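PDB 3VPB: putative acetylornithine deacetylase from Sulfolobus tokodaii, which probably catalyses the ATP-dependent joining of glutamate to the C-terminal glutamate of the carrier protein LysW during arginine biosynthesis. Local coordinates for residues B[180-185]-B[273-278]. Numbering follows the deposited sequence.
Sequences IAIGEE and VEYIKE
Tyr275, reaching from the helical segment 273-278 across to Ile182 and Gly183, is a worked example of one aromatic side chain joining a helix to a hairpin turn. Earlier on the helix, Val273 packs instead against Ala20 and Leu21 of helix 12-23, so this helix is held on another side by the N-terminal part of the chain. At Tyr275 the CA–CB bond heads for the hairpin, and with CG anti to the backbone N (chi1 172°) the ring extends away from the helix to lie against the turn. Its inner end receives the methyl CG2 of Ile182, which sits 3.5 Å from Tyr275 CG and 4.0 Å from the ring centroid, 28° off the normal: a CH-pi contact over the face. The outer end runs along the glycine backbone, Tyr275 CE1 lying 3.5 Å from Gly183 CA and Tyr275 OH also 3.5 Å from that carbon. Over the face that takes the methyl lies Gly183 N as well, 3.9 Å above the ring plane and displaced toward the rim. With no side chain at Gly183, the ring can close onto the backbone, and the positive phi (62°) also suits glycine. Tyr275 OH is hydrogen-bonded to Glu232 OE2, which ties down the far end of the ring. Cutting Tyr275 back to alanine would probably open a gap beside Ile182 CG2 and Gly183 and leave Glu232 OE2 without its phenol partner. Two residues further on, Lys277 NZ hydrogen-bonds to Asn24 O, near the end of helix 12-23. The hairpin is closed by paired backbone bonds, Ile182 N to Glu185 O (3.0 Å) and Glu185 N to Ile182 O (3.2 Å), around a type I' turn, a classic two-residue beta-hairpin connection, here linking strands 175-182 and 185-193 in the antiparallel sheet of the RimK-like ATP-grasp domain.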
loop_
_atom_site.group_PDB
_atom_site.type_symbol
_atom_site.label_atom_id
_atom_site.label_comp_id
_atom_site.label_asym_id
_atom_site.label_seq_id
_atom_site.Cartn_x
_atom_site.Cartn_y
_atom_site.Cartn_z
ATOM N N ILE B 180 12.508 -18.450 -26.068
ATOM C CA ILE B 180 11.138 -18.894 -25.897
ATOM C C ILE B 180 11.133 -20.391 -26.193
ATOM O O ILE B 180 11.825 -20.848 -27.108
ATOM C CB ILE B 180 10.171 -18.177 -26.851
ATOM C CG1 ILE B 180 10.014 -16.707 -26.417
ATOM C CG2 ILE B 180 8.769 -18.880 -26.847
ATOM C CD1 ILE B 180 9.000 -15.867 -27.207
ATOM N N ALA B 181 10.377 -21.132 -25.405
ATOM C CA ALA B 181 10.199 -22.568 -25.607
ATOM C C ALA B 181 8.700 -22.872 -25.659
ATOM O O ALA B 181 7.894 -22.277 -24.915
ATOM C CB ALA B 181 10.859 -23.353 -24.495
ATOM N N ILE B 182 8.329 -23.766 -26.569
ATOM C CA ILE B 182 6.962 -24.245 -26.683
ATOM C C ILE B 182 7.031 -25.760 -26.608
ATOM O O ILE B 182 7.815 -26.378 -27.341
ATOM C CB ILE B 182 6.305 -23.781 -28.012
ATOM C CG1 ILE B 182 6.105 -22.262 -28.024
ATOM C CG2 ILE B 182 4.974 -24.462 -28.237
ATOM C CD1 ILE B 182 5.530 -21.753 -29.348
ATOM N N GLY B 183 6.238 -26.352 -25.707
ATOM C CA GLY B 183 6.237 -27.804 -25.493
ATOM C C GLY B 183 7.576 -28.339 -25.016
ATOM O O GLY B 183 7.937 -29.476 -25.330
ATOM N N GLU B 184 8.315 -27.518 -24.266
ATOM C CA GLU B 184 9.677 -27.844 -23.767
ATOM C C GLU B 184 10.739 -28.036 -24.864
ATOM O O GLU B 184 11.779 -28.666 -24.641
ATOM C CB GLU B 184 9.686 -28.993 -22.735
ATOM C CG GLU B 184 8.648 -28.815 -21.632
ATOM C CD GLU B 184 8.662 -29.893 -20.559
ATOM O OE1 GLU B 184 9.510 -30.810 -20.598
ATOM O OE2 GLU B 184 7.793 -29.826 -19.666
ATOM N N GLU B 185 10.463 -27.495 -26.043
ATOM C CA GLU B 185 11.452 -27.448 -27.121
ATOM C C GLU B 185 11.782 -26.007 -27.411
ATOM O O GLU B 185 10.897 -25.160 -27.425
ATOM C CB GLU B 185 10.926 -28.091 -28.398
ATOM C CG GLU B 185 10.601 -29.577 -28.236
ATOM C CD GLU B 185 10.645 -30.338 -29.543
ATOM O OE1 GLU B 185 11.217 -31.451 -29.541
ATOM O OE2 GLU B 185 10.110 -29.844 -30.567
ATOM N N VAL B 273 -0.360 -21.903 -31.838
ATOM C CA VAL B 273 -1.659 -22.446 -32.267
ATOM C C VAL B 273 -1.397 -23.805 -32.923
ATOM O O VAL B 273 -2.112 -24.775 -32.668
ATOM C CB VAL B 273 -2.423 -21.476 -33.187
ATOM C CG1 VAL B 273 -3.626 -22.169 -33.821
ATOM C CG2 VAL B 273 -2.927 -20.285 -32.371
ATOM N N GLU B 274 -0.333 -23.890 -33.711
ATOM C CA GLU B 274 0.044 -25.192 -34.292
ATOM C C GLU B 274 0.291 -26.242 -33.229
ATOM O O GLU B 274 -0.197 -27.386 -33.353
ATOM C CB GLU B 274 1.287 -25.044 -35.161
ATOM C CG GLU B 274 0.988 -24.396 -36.490
ATOM C CD GLU B 274 2.235 -24.137 -37.333
ATOM O OE1 GLU B 274 2.075 -23.720 -38.506
ATOM O OE2 GLU B 274 3.365 -24.346 -36.837
ATOM N N TYR B 275 1.072 -25.886 -32.206
ATOM C CA TYR B 275 1.346 -26.785 -31.091
ATOM C C TYR B 275 0.053 -27.265 -30.408
ATOM O O TYR B 275 -0.089 -28.447 -30.110
ATOM C CB TYR B 275 2.258 -26.103 -30.068
ATOM C CG TYR B 275 2.452 -26.883 -28.797
ATOM C CD1 TYR B 275 3.385 -27.927 -28.731
ATOM C CD2 TYR B 275 1.697 -26.595 -27.659
ATOM C CE1 TYR B 275 3.587 -28.656 -27.538
ATOM C CE2 TYR B 275 1.881 -27.317 -26.483
ATOM C CZ TYR B 275 2.821 -28.345 -26.434
ATOM O OH TYR B 275 2.981 -29.056 -25.271
ATOM N N ILE B 276 -0.866 -26.344 -30.170
ATOM C CA ILE B 276 -2.146 -26.662 -29.514
ATOM C C ILE B 276 -2.963 -27.634 -30.368
ATOM O O ILE B 276 -3.463 -28.633 -29.860
ATOM C CB ILE B 276 -2.929 -25.365 -29.194
ATOM C CG1 ILE B 276 -2.225 -24.636 -28.045
ATOM C CG2 ILE B 276 -4.394 -25.630 -28.787
ATOM C CD1 ILE B 276 -2.622 -23.137 -28.013
ATOM N N LYS B 277 -3.061 -27.349 -31.659
ATOM C CA LYS B 277 -3.779 -28.240 -32.591
ATOM C C LYS B 277 -3.133 -29.628 -32.660
ATOM O O LYS B 277 -3.829 -30.646 -32.717
ATOM C CB LYS B 277 -3.823 -27.617 -33.975
ATOM C CG LYS B 277 -4.769 -26.422 -34.074
ATOM C CD LYS B 277 -4.773 -25.829 -35.477
ATOM C CE LYS B 277 -5.183 -26.854 -36.535
ATOM N NZ LYS B 277 -5.667 -26.184 -37.776
ATOM N N GLU B 278 -1.805 -29.652 -32.670
ATOM C CA GLU B 278 -1.011 -30.892 -32.718
ATOM C C GLU B 278 -1.300 -31.777 -31.516
ATOM O O GLU B 278 -1.462 -32.995 -31.651
ATOM C CB GLU B 278 0.480 -30.531 -32.737
ATOM C CG GLU B 278 1.450 -31.689 -32.548
ATOM C CD GLU B 278 1.651 -32.462 -33.822
ATOM O OE1 GLU B 278 2.198 -33.578 -33.759
ATOM O OE2 GLU B 278 1.267 -31.949 -34.895
#